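Local coordinates for putative uncharacterized protein (Mycobacterium tuberculosis, PDB 2Z99) that is the segregation and condensation protein ScpB, which probably works with SMC and ScpA in chromosome partition during cell division, at residues D14-V19 with T40-Y45; A22-I27 with D34-A39; R18-L23 with A48-L53. All blocks are in the same frame, centred on the assembly; numbering follows the deposited sequence.

Contact 1 (D14-V19 with T40-Y45); sequences DELKRV and TEQPVY
L16 and V19, on the first helix of the N-terminal winged-helix domain, pack against T40 and Q42 in the turn that joins helix 33-40 to helix 44-60. The backbones come closest at V19 and T40, whose CA atoms lie 7.6 Å apart. T40 is the hub. A first torsion of -158° carries T40 OG1 away from the backbone N and into the apolar face of helix 13-26, where L16 CD2 lies 3.8 Å from T40 OG1. L16 lies roughly perpendicular to T40. From one helical turn on, V19 CG1 reaches the same T40 OG1 at 3.9 Å. Both methyls lie beside the hydroxyl, in directions about a right angle apart; the contact buries T40 OG1, which has no hydrogen-bond partner in the model. Looser packing extends the patch along the turn, with L16 CD2 at 4.3 Å from Q42 CG. The Q42 amide bridges beyond it: NE2 bonds to E10, OE1 to R46, and Q42 NE2 also makes a weak bond of 3.4 Å to T40 O. L11, in the N-terminal loop, touches L16, V19 and T40. On the helix, R18 NH1 makes a 2.7 Å salt bridge to E15 OE2; the bond is bent (134°), with the carboxylate oxygen tilted from the guanidinium plane. Both partners also reach the second subunit, E15 through its R81 and R18 through the backbone oxygen of its R61. After T40 the chain leaves helix 33-40 at E41, where a positive phi (62°) and two bonds back into the last turn make a Schellman motif, and P43 occupies the N-cap position of helix 44-60. A first helix laid against the turn of a helix-turn-helix, here 33-40 and 44-60, is the arrangement of winged-helix domains.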
loop_
_atom_site.group_PDB
_atom_site.type_symbol
_atom_site.label_atom_id
_atom_site.label_comp_id
_atom_site.label_asym_id
_atom_site.label_seq_id
_atom_site.Cartn_x
_atom_site.Cartn_y
_atom_site.Cartn_z
ATOM N N ASP A 14 14.495 -20.730 -3.467
ATOM C CA ASP A 14 13.821 -20.308 -2.249
ATOM C C ASP A 14 14.178 -18.899 -1.783
ATOM O O ASP A 14 13.345 -18.219 -1.198
ATOM C CB ASP A 14 14.084 -21.324 -1.131
ATOM C CG ASP A 14 13.158 -22.523 -1.208
ATOM O OD1 ASP A 14 12.442 -22.658 -2.226
ATOM O OD2 ASP A 14 13.141 -23.326 -0.251
ATOM N N GLU A 15 15.401 -18.452 -2.027
ATOM C CA GLU A 15 15.768 -17.100 -1.619
ATOM C C GLU A 15 15.143 -16.068 -2.544
ATOM O O GLU A 15 14.583 -15.084 -2.093
ATOM C CB GLU A 15 17.284 -16.921 -1.605
ATOM C CG GLU A 15 17.881 -17.122 -0.245
ATOM C CD GLU A 15 17.286 -16.186 0.787
ATOM O OE1 GLU A 15 17.491 -14.960 0.661
ATOM O OE2 GLU A 15 16.607 -16.677 1.720
ATOM N N LEU A 16 15.230 -16.310 -3.843
ATOM C CA LEU A 16 14.671 -15.398 -4.836
ATOM C C LEU A 16 13.188 -15.190 -4.555
ATOM O O LEU A 16 12.674 -14.075 -4.677
ATOM C CB LEU A 16 14.841 -15.976 -6.242
ATOM C CG LEU A 16 15.095 -15.026 -7.420
ATOM C CD1 LEU A 16 14.164 -15.396 -8.568
ATOM C CD2 LEU A 16 14.897 -13.587 -7.005
ATOM N N LYS A 17 12.504 -16.268 -4.183
ATOM C CA LYS A 17 11.083 -16.193 -3.889
ATOM C C LYS A 17 10.849 -15.258 -2.706
ATOM O O LYS A 17 9.908 -14.469 -2.703
ATOM C CB LYS A 17 10.529 -17.589 -3.594
ATOM C CG LYS A 17 9.040 -17.625 -3.269
ATOM C CD LYS A 17 8.424 -18.945 -3.735
ATOM C CE LYS A 17 6.981 -19.116 -3.275
ATOM N NZ LYS A 17 6.892 -19.508 -1.839
ATOM N N ARG A 18 11.723 -15.340 -1.709
ATOM C CA ARG A 18 11.596 -14.497 -0.528
ATOM C C ARG A 18 11.768 -13.035 -0.892
ATOM O O ARG A 18 10.887 -12.218 -0.633
ATOM C CB ARG A 18 12.638 -14.892 0.509
ATOM C CG ARG A 18 12.509 -16.329 0.955
ATOM C CD ARG A 18 13.513 -16.649 2.030
ATOM N NE ARG A 18 13.245 -17.962 2.591
ATOM C CZ ARG A 18 14.013 -19.029 2.400
ATOM N NH1 ARG A 18 15.116 -18.948 1.663
ATOM N NH2 ARG A 18 13.664 -20.182 2.946
ATOM N N VAL A 19 12.908 -12.700 -1.486
ATOM C CA VAL A 19 13.170 -11.333 -1.887
ATOM C C VAL A 19 11.981 -10.787 -2.691
ATOM O O VAL A 19 11.487 -9.696 -2.406
ATOM C CB VAL A 19 14.452 -11.246 -2.741
ATOM C CG1 VAL A 19 14.719 -9.807 -3.120
ATOM C CG2 VAL A 19 15.638 -11.801 -1.968
ATOM N N THR A 40 17.074 -7.057 -7.878
ATOM C CA THR A 40 17.563 -8.291 -7.311
ATOM C C THR A 40 18.833 -8.820 -7.980
ATOM O O THR A 40 19.379 -9.850 -7.572
ATOM C CB THR A 40 16.474 -9.331 -7.379
ATOM O OG1 THR A 40 16.734 -10.334 -6.401
ATOM C CG2 THR A 40 16.406 -9.944 -8.765
ATOM N N GLU A 41 19.302 -8.119 -9.010
ATOM C CA GLU A 41 20.523 -8.523 -9.708
ATOM C C GLU A 41 20.462 -9.897 -10.387
ATOM O O GLU A 41 21.456 -10.614 -10.413
ATOM C CB GLU A 41 21.685 -8.517 -8.725
ATOM C CG GLU A 41 22.880 -7.747 -9.200
ATOM C CD GLU A 41 23.337 -6.742 -8.174
ATOM O OE1 GLU A 41 23.582 -7.144 -7.014
ATOM O OE2 GLU A 41 23.444 -5.548 -8.527
ATOM N N GLN A 42 19.310 -10.250 -10.944
ATOM C CA GLN A 42 19.145 -11.531 -11.607
ATOM C C GLN A 42 18.741 -11.357 -13.063
ATOM O O GLN A 42 18.441 -10.251 -13.511
ATOM C CB GLN A 42 18.052 -12.351 -10.906
ATOM C CG GLN A 42 18.308 -12.629 -9.442
ATOM C CD GLN A 42 19.527 -13.489 -9.226
ATOM O OE1 GLN A 42 19.602 -14.604 -9.735
ATOM N NE2 GLN A 42 20.493 -12.978 -8.471
ATOM N N PRO A 43 18.759 -12.456 -13.837
ATOM C CA PRO A 43 18.364 -12.378 -15.246
ATOM C C PRO A 43 16.846 -12.224 -15.240
ATOM O O PRO A 43 16.157 -12.887 -14.456
ATOM C CB PRO A 43 18.799 -13.731 -15.806
ATOM C CG PRO A 43 19.964 -14.095 -14.954
ATOM C CD PRO A 43 19.498 -13.705 -13.574
ATOM N N VAL A 44 16.312 -11.360 -16.094
ATOM C CA VAL A 44 14.872 -11.186 -16.092
ATOM C C VAL A 44 14.127 -12.477 -16.397
ATOM O O VAL A 44 13.095 -12.744 -15.791
ATOM C CB VAL A 44 14.404 -10.069 -17.077
ATOM C CG1 VAL A 44 15.361 -8.902 -17.023
ATOM C CG2 VAL A 44 14.261 -10.611 -18.491
ATOM N N TYR A 45 14.644 -13.295 -17.309
ATOM C CA TYR A 45 13.955 -14.536 -17.660
ATOM C C TYR A 45 13.687 -15.387 -16.420
ATOM O O TYR A 45 12.691 -16.106 -16.349
ATOM C CB TYR A 45 14.778 -15.339 -18.685
ATOM C CG TYR A 45 15.888 -16.185 -18.095
ATOM C CD1 TYR A 45 15.607 -17.418 -17.512
ATOM C CD2 TYR A 45 17.202 -15.719 -18.056
ATOM C CE1 TYR A 45 16.597 -18.161 -16.894
ATOM C CE2 TYR A 45 18.202 -16.455 -17.447
ATOM C CZ TYR A 45 17.887 -17.678 -16.865
ATOM O OH TYR A 45 18.867 -18.424 -16.249
#

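Contact 2 (A22-I27 with D34-A39); sequences ALLLVI and DALAAA
L23 and L24, near the end of helix 13-26, meet helix 33-40 through one leucine, L36, in a wholly apolar contact. At the start of 34-39, D34 lies off this packing; its OD1 makes a weak hydrogen bond to T32, and its side chain touches V44. D34 and A35 also lend their carbonyl oxygens to the helix, A38 N bonding to D34 O at 2.7 Å and A39 N to A35 O at 2.8 Å. L36 then supplies the contact itself, the CA atoms of L23 and L36 lying 7.7 Å apart. Its two methyls divide the work. L36 CD2 takes the closer approach, 3.7 Å from L23 CD1, and also lies 3.8 Å from L23 CB, so it rests alongside the inner half of that side chain as well as its end. L23 and L36 run antiparallel past one another. Both first torsions, near -60° (chi1 -54° in L23 and -70° in L36), swing CG away from the carbonyl carbon and send the branched ends across the gap between the helices. The other methyl, L36 CD1, comes within 4.4 Å of L24 CD2, a looser touch. A37 is turned to the far side, against V44. One turn beyond L36, A39 points toward helix 13-26, but with so short a side chain A39 CB stays 4.5 Å from L23 CD1, and L89 of the second subunit packs on it. V31, in the loop between the two helices, lies against both L24 and L36. Among the neighbouring elements, L51 of helix 44-60 borders L24 and L36, M76 of strand 73-78 touches L24 and L25, and the second subunit's Y77 and T78 approach L25 and V26.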
loop_
_atom_site.group_PDB
_atom_site.type_symbol
_atom_site.label_atom_id
_atom_site.label_comp_id
_atom_site.label_asym_id
_atom_site.label_seq_id
_atom_site.Cartn_x
_atom_site.Cartn_y
_atom_site.Cartn_z
ATOM N N ALA A 22 9.077 -9.775 -0.484
ATOM C CA ALA A 22 9.322 -8.525 0.208
ATOM C C ALA A 22 9.071 -7.345 -0.726
ATOM O O ALA A 22 8.414 -6.381 -0.338
ATOM C CB ALA A 22 10.747 -8.488 0.722
ATOM N N LEU A 23 9.570 -7.440 -1.957
ATOM C CA LEU A 23 9.434 -6.372 -2.939
ATOM C C LEU A 23 8.011 -6.175 -3.423
ATOM O O LEU A 23 7.530 -5.043 -3.503
ATOM C CB LEU A 23 10.373 -6.618 -4.135
ATOM C CG LEU A 23 11.855 -6.842 -3.788
ATOM C CD1 LEU A 23 12.659 -7.126 -5.048
ATOM C CD2 LEU A 23 12.410 -5.630 -3.065
ATOM N N LEU A 24 7.328 -7.264 -3.744
ATOM C CA LEU A 24 5.955 -7.160 -4.209
ATOM C C LEU A 24 5.058 -6.560 -3.132
ATOM O O LEU A 24 3.931 -6.144 -3.414
ATOM C CB LEU A 24 5.410 -8.535 -4.581
ATOM C CG LEU A 24 5.921 -9.177 -5.866
ATOM C CD1 LEU A 24 5.378 -10.599 -5.961
ATOM C CD2 LEU A 24 5.487 -8.333 -7.062
ATOM N N LEU A 25 5.560 -6.519 -1.902
ATOM C CA LEU A 25 4.778 -5.998 -0.786
ATOM C C LEU A 25 4.800 -4.480 -0.683
ATOM O O LEU A 25 3.753 -3.856 -0.527
ATOM C CB LEU A 25 5.275 -6.599 0.544
ATOM C CG LEU A 25 4.512 -6.194 1.815
ATOM C CD1 LEU A 25 3.185 -6.943 1.879
ATOM C CD2 LEU A 25 5.347 -6.493 3.057
ATOM N N VAL A 26 5.988 -3.892 -0.791
ATOM C CA VAL A 26 6.163 -2.446 -0.667
ATOM C C VAL A 26 5.718 -1.542 -1.827
ATOM O O VAL A 26 5.616 -0.326 -1.655
ATOM C CB VAL A 26 7.629 -2.092 -0.362
ATOM C CG1 VAL A 26 7.678 -0.779 0.366
ATOM C CG2 VAL A 26 8.271 -3.156 0.479
ATOM N N ILE A 27 5.447 -2.113 -2.993
ATOM C CA ILE A 27 5.051 -1.295 -4.138
ATOM C C ILE A 27 3.595 -0.851 -4.102
ATOM O O ILE A 27 2.716 -1.596 -3.660
ATOM C CB ILE A 27 5.290 -2.036 -5.463
ATOM C CG1 ILE A 27 4.413 -3.283 -5.521
ATOM C CG2 ILE A 27 6.764 -2.359 -5.607
ATOM C CD1 ILE A 27 4.492 -4.037 -6.804
ATOM N N ASP A 34 11.732 -6.497 -15.108
ATOM C CA ASP A 34 13.050 -5.883 -15.251
ATOM C C ASP A 34 13.448 -5.108 -14.017
ATOM O O ASP A 34 14.595 -5.170 -13.585
ATOM C CB ASP A 34 13.086 -4.938 -16.457
ATOM C CG ASP A 34 12.609 -5.601 -17.728
ATOM O OD1 ASP A 34 11.393 -5.868 -17.842
ATOM O OD2 ASP A 34 13.446 -5.866 -18.618
ATOM N N ALA A 35 12.506 -4.364 -13.454
ATOM C CA ALA A 35 12.792 -3.574 -12.261
ATOM C C ALA A 35 13.191 -4.524 -11.140
ATOM O O ALA A 35 14.184 -4.306 -10.437
ATOM C CB ALA A 35 11.569 -2.771 -11.861
ATOM N N LEU A 36 12.398 -5.579 -10.980
ATOM C CA LEU A 36 12.658 -6.587 -9.960
ATOM C C LEU A 36 13.994 -7.255 -10.285
ATOM O O LEU A 36 14.864 -7.384 -9.423
ATOM C CB LEU A 36 11.509 -7.607 -9.946
ATOM C CG LEU A 36 10.198 -7.023 -9.391
ATOM C CD1 LEU A 36 9.066 -7.992 -9.540
ATOM C CD2 LEU A 36 10.391 -6.666 -7.933
ATOM N N ALA A 37 14.159 -7.639 -11.548
ATOM C CA ALA A 37 15.392 -8.273 -12.002
ATOM C C ALA A 37 16.590 -7.413 -11.631
ATOM O O ALA A 37 17.557 -7.882 -11.014
ATOM C CB ALA A 37 15.338 -8.475 -13.510
ATOM N N ALA A 38 16.526 -6.142 -12.001
ATOM C CA ALA A 38 17.620 -5.230 -11.701
ATOM C C ALA A 38 17.816 -5.108 -10.197
ATOM O O ALA A 38 18.927 -5.258 -9.694
ATOM C CB ALA A 38 17.339 -3.854 -12.310
ATOM N N ALA A 39 16.727 -4.841 -9.481
ATOM C CA ALA A 39 16.780 -4.679 -8.030
ATOM C C ALA A 39 17.396 -5.887 -7.352
ATOM O O ALA A 39 18.151 -5.767 -6.382
ATOM C CB ALA A 39 15.385 -4.451 -7.489
#

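Contact 3 (R18-L23 with A48-L53); sequences RVLEAL and AAKLQL
L20, K50 and L51 join helix 13-26 to helix 44-60 in a junction made by aliphatic carbon atoms alone, those of K50 included, with no hydrogen bond or salt bridge from one segment to the other. The CA atoms of L20 and L51 are 7.9 Å apart. In the apolar packing a single methyl does the touching: L20 CD1 enters between K50 and L51 on the facing helix. L20 CD1 presses on the aliphatic part of K50, 3.4 Å from K50 CG, a tight fit for two carbons, and 3.9 Å from K50 CB. The other neighbour, L51, is met more gently, its CD2 lying 4.1 Å from L20 CD1. L20 meets the K50 chain at a slant. K50 starts out with CG opposite the backbone N (chi1 177°), then bends at chi2, chi3 and chi4, so that its chain folds back instead of running straight on; L16 and K17 touch it from helix 13-26. The polar interactions lie off this patch. E21 is turned to the second subunit, where its carboxylate forms a salt bridge to R61 and hydrogen bonds to S63 and the backbone N of G64. M54, further along helix 44-60, touches L20 and E21, W74 of strand 73-78 touches L51, and L36 touches both L20 and L51. Packing of the first helix on helix 44-60, the second helix of the helix-turn-helix, is part of the three-helix core of a winged-helix domain.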
loop_
_atom_site.group_PDB
_atom_site.type_symbol
_atom_site.label_atom_id
_atom_site.label_comp_id
_atom_site.label_asym_id
_atom_site.label_seq_id
_atom_site.Cartn_x
_atom_site.Cartn_y
_atom_site.Cartn_z
ATOM N N ARG A 18 11.723 -15.340 -1.709
ATOM C CA ARG A 18 11.596 -14.497 -0.528
ATOM C C ARG A 18 11.768 -13.035 -0.892
ATOM O O ARG A 18 10.887 -12.218 -0.633
ATOM C CB ARG A 18 12.638 -14.892 0.509
ATOM C CG ARG A 18 12.509 -16.329 0.955
ATOM C CD ARG A 18 13.513 -16.649 2.030
ATOM N NE ARG A 18 13.245 -17.962 2.591
ATOM C CZ ARG A 18 14.013 -19.029 2.400
ATOM N NH1 ARG A 18 15.116 -18.948 1.663
ATOM N NH2 ARG A 18 13.664 -20.182 2.946
ATOM N N VAL A 19 12.908 -12.700 -1.486
ATOM C CA VAL A 19 13.170 -11.333 -1.887
ATOM C C VAL A 19 11.981 -10.787 -2.691
ATOM O O VAL A 19 11.487 -9.696 -2.406
ATOM C CB VAL A 19 14.452 -11.246 -2.741
ATOM C CG1 VAL A 19 14.719 -9.807 -3.120
ATOM C CG2 VAL A 19 15.638 -11.801 -1.968
ATOM N N LEU A 20 11.495 -11.549 -3.670
ATOM C CA LEU A 20 10.376 -11.088 -4.481
ATOM C C LEU A 20 9.105 -10.842 -3.671
ATOM O O LEU A 20 8.282 -9.999 -4.044
ATOM C CB LEU A 20 10.089 -12.068 -5.626
ATOM C CG LEU A 20 11.164 -12.128 -6.725
ATOM C CD1 LEU A 20 10.745 -13.085 -7.856
ATOM C CD2 LEU A 20 11.387 -10.727 -7.286
ATOM N N GLU A 21 8.939 -11.576 -2.575
ATOM C CA GLU A 21 7.765 -11.395 -1.730
ATOM C C GLU A 21 7.898 -10.043 -1.027
ATOM O O GLU A 21 6.959 -9.268 -0.971
ATOM C CB GLU A 21 7.659 -12.509 -0.668
ATOM C CG GLU A 21 7.338 -13.902 -1.210
ATOM C CD GLU A 21 7.184 -14.940 -0.106
ATOM O OE1 GLU A 21 8.057 -15.011 0.787
ATOM O OE2 GLU A 21 6.188 -15.690 -0.138
ATOM N N ALA A 22 9.077 -9.775 -0.484
ATOM C CA ALA A 22 9.322 -8.525 0.208
ATOM C C ALA A 22 9.071 -7.345 -0.726
ATOM O O ALA A 22 8.414 -6.381 -0.338
ATOM C CB ALA A 22 10.747 -8.488 0.722
ATOM N N LEU A 23 9.570 -7.440 -1.957
ATOM C CA LEU A 23 9.434 -6.372 -2.939
ATOM C C LEU A 23 8.011 -6.175 -3.423
ATOM O O LEU A 23 7.530 -5.043 -3.503
ATOM C CB LEU A 23 10.373 -6.618 -4.135
ATOM C CG LEU A 23 11.855 -6.842 -3.788
ATOM C CD1 LEU A 23 12.659 -7.126 -5.048
ATOM C CD2 LEU A 23 12.410 -5.630 -3.065
ATOM N N ALA A 48 10.949 -13.357 -14.278
ATOM C CA ALA A 48 9.690 -13.527 -14.990
ATOM C C ALA A 48 9.091 -14.889 -14.695
ATOM O O ALA A 48 7.901 -15.013 -14.405
ATOM C CB ALA A 48 9.908 -13.370 -16.513
ATOM N N ALA A 49 9.917 -15.917 -14.794
ATOM C CA ALA A 49 9.468 -17.278 -14.535
ATOM C C ALA A 49 9.016 -17.461 -13.078
ATOM O O ALA A 49 7.971 -18.055 -12.799
ATOM C CB ALA A 49 10.604 -18.244 -14.839
ATOM N N LYS A 50 9.831 -16.969 -12.154
ATOM C CA LYS A 50 9.537 -17.090 -10.735
ATOM C C LYS A 50 8.192 -16.467 -10.346
ATOM O O LYS A 50 7.405 -17.058 -9.587
ATOM C CB LYS A 50 10.653 -16.430 -9.938
ATOM C CG LYS A 50 10.414 -16.435 -8.450
ATOM C CD LYS A 50 11.465 -17.253 -7.738
ATOM C CE LYS A 50 11.309 -18.727 -8.020
ATOM N NZ LYS A 50 10.166 -19.270 -7.246
ATOM N N LEU A 51 7.933 -15.273 -10.873
ATOM C CA LEU A 51 6.700 -14.566 -10.576
ATOM C C LEU A 51 5.509 -15.376 -11.053
ATOM O O LEU A 51 4.475 -15.429 -10.378
ATOM C CB LEU A 51 6.727 -13.188 -11.235
ATOM C CG LEU A 51 7.719 -12.190 -10.619
ATOM C CD1 LEU A 51 8.001 -11.063 -11.585
ATOM C CD2 LEU A 51 7.150 -11.642 -9.309
ATOM N N GLN A 52 5.652 -16.033 -12.199
ATOM C CA GLN A 52 4.551 -16.828 -12.724
ATOM C C GLN A 52 4.394 -18.122 -11.936
ATOM O O GLN A 52 3.313 -18.710 -11.891
ATOM C CB GLN A 52 4.764 -17.125 -14.206
ATOM C CG GLN A 52 3.777 -16.396 -15.117
ATOM C CD GLN A 52 2.322 -16.773 -14.841
ATOM O OE1 GLN A 52 1.927 -17.933 -14.994
ATOM N NE2 GLN A 52 1.523 -15.791 -14.427
ATOM N N LEU A 53 5.474 -18.568 -11.308
ATOM C CA LEU A 53 5.399 -19.780 -10.502
ATOM C C LEU A 53 4.778 -19.409 -9.143
ATOM O O LEU A 53 3.948 -20.151 -8.600
ATOM C CB LEU A 53 6.789 -20.392 -10.316
ATOM C CG LEU A 53 6.814 -21.594 -9.364
ATOM C CD1 LEU A 53 5.818 -22.635 -9.834
ATOM C CD2 LEU A 53 8.219 -22.174 -9.293
#

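In the fold
All three contacts are buried and share helix 13-26, whose successive turns pack on the two helices of the helix-turn-helix. Contact 2 holds helix 33-40 by leucine on leucine, contact 3 helix 44-60 by leucine on leucine and on the aliphatic part of a lysine, while contact 1 reaches the turn between them and brings in a threonine hydroxyl and a glutamine. They join up: L36 CD1 meets L51 CD1 at 3.8 Å, L16 CD1 meets K50 CD at 3.4 Å, and Q42 N probably hydrogen-bonds to A37 O. E15, R18 and E21 bond to the second subunit, which also packs on V19, A22 and L23, so the first helix serves both domain core and dimer interface.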